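Local atomic coordinates of trans-4-hydroxy-L-proline dehydratase (Clostridioides difficile 70-100-2010, PDB entry 6VXC), a protein that uses a glycyl radical to dehydrate trans-4-hydroxy-L-proline to (S)-1-pyrroline-5-carboxylate in the anaerobic breakdown of hydroxyproline. Residues A[573-585]-A[678-692]. Sequence-based numbering, arbitrary orientation.
Sequences VGIGTITDSLTAI and SPNGRLCAKPVSEGI
S689 OG, set at the N-terminal end of helix 575-591, accepts the amide of T577 (N to OG 2.9 Å, N-H...O 150°) and donates to water 3. T577 answers through its own hydroxyl: with chi1 at -64°, OG1 sits beside the backbone N and receives S689 N at 2.8 Å, closing a reciprocal pair, while E695 is a further partner of OG1. Waters serve the remaining amides here: water 1 accepts from N of G574, the N-cap residue, water 2 from I575 N and water 3 from G576 N. G691 O accepts from water 3 at 2.8 Å and lies at a like distance from water 1.

Further along the helix, contact passes to the turn 678-681. The P679 ring packs on S581 CB and on I585, I585 CD1 lying 3.8 Å from P679 CG, and N680 CB rests against D580 CB. Water 4 bridges D580 OD2 and N680 ND2, while D580 OD1 accepts from Y625 N. R682 braces the loop by directing both NE and NH2 at K686 O.

First-turn amides, which have no helical carbonyl to bond, are thus satisfied by one serine and ordered waters. This probably fixes the loop about G691, roughly 9 Å from the side chain of C454, the likely radical cysteine.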
# COMPACT_ATOMS: atom_id res chain seq x y z
N VAL A 573 0.64 2.72 -14.63
CA VAL A 573 -0.75 2.29 -14.72
C VAL A 573 -1.13 2.17 -16.19
O VAL A 573 -0.81 3.05 -17.00
CB VAL A 573 -1.71 3.25 -14.00
CG1 VAL A 573 -3.16 2.78 -14.17
CG2 VAL A 573 -1.37 3.34 -12.54
N GLY A 574 -1.83 1.08 -16.52
CA GLY A 574 -2.49 0.96 -17.80
C GLY A 574 -1.71 0.28 -18.90
O GLY A 574 -1.98 0.55 -20.07
N ILE A 575 -0.78 -0.62 -18.57
CA ILE A 575 0.04 -1.24 -19.60
C ILE A 575 -0.82 -2.00 -20.62
O ILE A 575 -0.53 -2.01 -21.81
CB ILE A 575 1.14 -2.11 -18.94
CG1 ILE A 575 2.12 -2.67 -19.98
CG2 ILE A 575 0.54 -3.20 -18.04
CD1 ILE A 575 2.92 -1.60 -20.74
N GLY A 576 -1.91 -2.64 -20.17
CA GLY A 576 -2.78 -3.33 -21.11
C GLY A 576 -3.46 -2.38 -22.08
O GLY A 576 -3.49 -2.61 -23.30
N THR A 577 -4.05 -1.31 -21.55
CA THR A 577 -4.72 -0.33 -22.40
C THR A 577 -3.75 0.23 -23.44
O THR A 577 -4.04 0.22 -24.64
CB THR A 577 -5.29 0.80 -21.53
OG1 THR A 577 -6.28 0.28 -20.66
CG2 THR A 577 -5.90 1.92 -22.39
N ILE A 578 -2.56 0.65 -23.01
CA ILE A 578 -1.68 1.31 -23.99
C ILE A 578 -1.08 0.30 -24.95
O ILE A 578 -0.90 0.61 -26.13
CB ILE A 578 -0.60 2.18 -23.32
CG1 ILE A 578 0.20 2.87 -24.44
CG2 ILE A 578 0.29 1.37 -22.38
CD1 ILE A 578 1.18 3.83 -23.98
N THR A 579 -0.78 -0.92 -24.48
CA THR A 579 -0.32 -1.97 -25.37
C THR A 579 -1.33 -2.21 -26.49
O THR A 579 -0.98 -2.23 -27.67
CB THR A 579 -0.10 -3.29 -24.61
OG1 THR A 579 0.99 -3.16 -23.70
CG2 THR A 579 0.20 -4.39 -25.59
N ASP A 580 -2.60 -2.42 -26.11
CA ASP A 580 -3.61 -2.67 -27.13
C ASP A 580 -3.82 -1.45 -28.03
O ASP A 580 -4.11 -1.60 -29.22
CB ASP A 580 -4.93 -3.10 -26.49
CG ASP A 580 -4.89 -4.54 -25.93
OD1 ASP A 580 -3.89 -5.25 -26.15
OD2 ASP A 580 -5.87 -4.96 -25.28
N SER A 581 -3.65 -0.23 -27.49
CA SER A 581 -3.81 0.97 -28.32
C SER A 581 -2.71 1.07 -29.37
O SER A 581 -3.00 1.26 -30.56
CB SER A 581 -3.84 2.22 -27.45
OG SER A 581 -5.03 2.28 -26.69
N LEU A 582 -1.45 0.93 -28.95
CA LEU A 582 -0.36 0.99 -29.92
C LEU A 582 -0.39 -0.20 -30.86
O LEU A 582 -0.06 -0.07 -32.04
CB LEU A 582 0.98 1.08 -29.19
CG LEU A 582 1.43 2.44 -28.66
CD1 LEU A 582 2.67 2.31 -27.76
CD2 LEU A 582 1.70 3.42 -29.80
N THR A 583 -0.79 -1.37 -30.35
CA THR A 583 -0.97 -2.52 -31.23
C THR A 583 -2.04 -2.24 -32.27
O THR A 583 -1.87 -2.56 -33.45
CB THR A 583 -1.33 -3.78 -30.41
OG1 THR A 583 -0.26 -4.12 -29.52
CG2 THR A 583 -1.57 -4.97 -31.34
N ALA A 584 -3.15 -1.63 -31.86
CA ALA A 584 -4.20 -1.31 -32.83
C ALA A 584 -3.70 -0.37 -33.92
O ALA A 584 -4.06 -0.51 -35.09
CB ALA A 584 -5.40 -0.69 -32.10
N ILE A 585 -2.88 0.60 -33.55
CA ILE A 585 -2.36 1.54 -34.53
C ILE A 585 -1.39 0.85 -35.48
O ILE A 585 -1.50 0.99 -36.71
CB ILE A 585 -1.71 2.75 -33.82
CG1 ILE A 585 -2.78 3.58 -33.09
CG2 ILE A 585 -0.91 3.57 -34.83
CD1 ILE A 585 -2.20 4.72 -32.23
N SER A 678 -9.61 5.75 -26.60
CA SER A 678 -8.28 5.33 -26.99
C SER A 678 -8.33 4.40 -28.19
O SER A 678 -9.38 3.80 -28.48
CB SER A 678 -7.51 4.66 -25.83
OG SER A 678 -8.29 3.75 -25.08
N PRO A 679 -7.22 4.27 -28.92
CA PRO A 679 -7.22 3.51 -30.19
C PRO A 679 -7.61 2.04 -30.06
O PRO A 679 -7.94 1.42 -31.07
CB PRO A 679 -5.77 3.65 -30.69
CG PRO A 679 -5.31 4.92 -30.09
CD PRO A 679 -5.97 5.02 -28.74
N ASN A 680 -7.52 1.45 -28.87
CA ASN A 680 -7.87 0.03 -28.75
C ASN A 680 -9.38 -0.21 -28.78
O ASN A 680 -9.80 -1.36 -28.83
CB ASN A 680 -7.30 -0.56 -27.47
CG ASN A 680 -7.91 0.06 -26.23
OD1 ASN A 680 -8.18 1.26 -26.20
ND2 ASN A 680 -8.13 -0.75 -25.20
N GLY A 681 -10.19 0.85 -28.75
CA GLY A 681 -11.62 0.72 -28.71
C GLY A 681 -12.24 1.05 -27.37
O GLY A 681 -13.47 1.08 -27.27
N ARG A 682 -11.44 1.30 -26.34
CA ARG A 682 -11.97 1.77 -25.07
C ARG A 682 -12.62 3.13 -25.26
O ARG A 682 -12.09 3.99 -25.96
CB ARG A 682 -10.85 1.82 -24.03
CG ARG A 682 -11.23 2.42 -22.68
CD ARG A 682 -9.98 2.88 -21.89
NE ARG A 682 -10.30 4.12 -21.20
CZ ARG A 682 -10.31 5.31 -21.78
NH1 ARG A 682 -10.00 5.42 -23.06
NH2 ARG A 682 -10.65 6.39 -21.09
N LEU A 683 -13.81 3.32 -24.69
CA LEU A 683 -14.51 4.56 -24.93
C LEU A 683 -14.13 5.63 -23.90
O LEU A 683 -13.53 5.35 -22.86
CB LEU A 683 -16.02 4.35 -24.94
CG LEU A 683 -16.56 3.39 -26.01
CD1 LEU A 683 -18.06 3.35 -25.95
CD2 LEU A 683 -16.08 3.77 -27.40
N CYS A 684 -14.54 6.86 -24.22
CA CYS A 684 -14.22 8.04 -23.42
C CYS A 684 -14.66 7.88 -21.97
O CYS A 684 -15.77 7.44 -21.68
CB CYS A 684 -14.90 9.27 -24.05
SG CYS A 684 -14.65 10.82 -23.15
N ALA A 685 -13.76 8.25 -21.06
CA ALA A 685 -13.98 8.26 -19.62
C ALA A 685 -14.15 6.87 -19.00
O ALA A 685 -14.46 6.77 -17.81
CB ALA A 685 -15.20 9.13 -19.24
N LYS A 686 -13.97 5.79 -19.77
CA LYS A 686 -13.95 4.45 -19.18
C LYS A 686 -12.62 4.20 -18.46
O LYS A 686 -11.59 4.77 -18.83
CB LYS A 686 -14.13 3.38 -20.25
CG LYS A 686 -15.43 3.44 -21.02
CD LYS A 686 -16.63 3.20 -20.12
CE LYS A 686 -16.70 1.74 -19.70
NZ LYS A 686 -18.10 1.31 -19.39
N PRO A 687 -12.61 3.34 -17.44
CA PRO A 687 -11.34 2.98 -16.79
C PRO A 687 -10.29 2.45 -17.76
O PRO A 687 -10.60 1.90 -18.81
CB PRO A 687 -11.75 1.91 -15.78
CG PRO A 687 -13.19 2.22 -15.46
CD PRO A 687 -13.77 2.76 -16.75
N VAL A 688 -9.02 2.64 -17.40
CA VAL A 688 -7.94 1.93 -18.10
C VAL A 688 -7.75 0.57 -17.42
O VAL A 688 -8.38 0.27 -16.40
CB VAL A 688 -6.63 2.74 -18.17
CG1 VAL A 688 -6.84 4.05 -18.94
CG2 VAL A 688 -6.08 3.08 -16.77
N SER A 689 -6.91 -0.28 -18.01
CA SER A 689 -6.69 -1.62 -17.46
C SER A 689 -6.03 -1.52 -16.09
O SER A 689 -5.30 -0.58 -15.80
CB SER A 689 -5.81 -2.43 -18.40
OG SER A 689 -4.59 -1.75 -18.69
N GLU A 690 -6.29 -2.53 -15.24
CA GLU A 690 -5.77 -2.60 -13.88
C GLU A 690 -4.53 -3.50 -13.80
O GLU A 690 -4.48 -4.56 -14.43
CB GLU A 690 -6.85 -3.07 -12.89
CG GLU A 690 -7.84 -4.08 -13.45
CD GLU A 690 -7.37 -5.53 -13.49
OE1 GLU A 690 -6.40 -5.89 -12.79
OE2 GLU A 690 -7.97 -6.31 -14.27
N GLY A 691 -3.54 -3.06 -13.03
CA GLY A 691 -2.29 -3.79 -12.89
C GLY A 691 -1.66 -4.07 -14.24
O GLY A 691 -1.69 -3.23 -15.14
N ILE A 692 -1.11 -5.27 -14.40
CA ILE A 692 -0.65 -5.75 -15.70
C ILE A 692 -1.68 -6.69 -16.33
O ILE A 692 -1.35 -7.46 -17.24
CB ILE A 692 0.73 -6.43 -15.62
CG1 ILE A 692 0.66 -7.72 -14.78
CG2 ILE A 692 1.81 -5.43 -15.16
CD1 ILE A 692 1.88 -8.61 -14.89
O HOH W 1 -2.78 -0.65 -14.65
O HOH W 2 0.37 -1.04 -15.81
O HOH W 3 -2.95 -3.66 -17.59
O HOH W 4 -8.21 -3.52 -26.00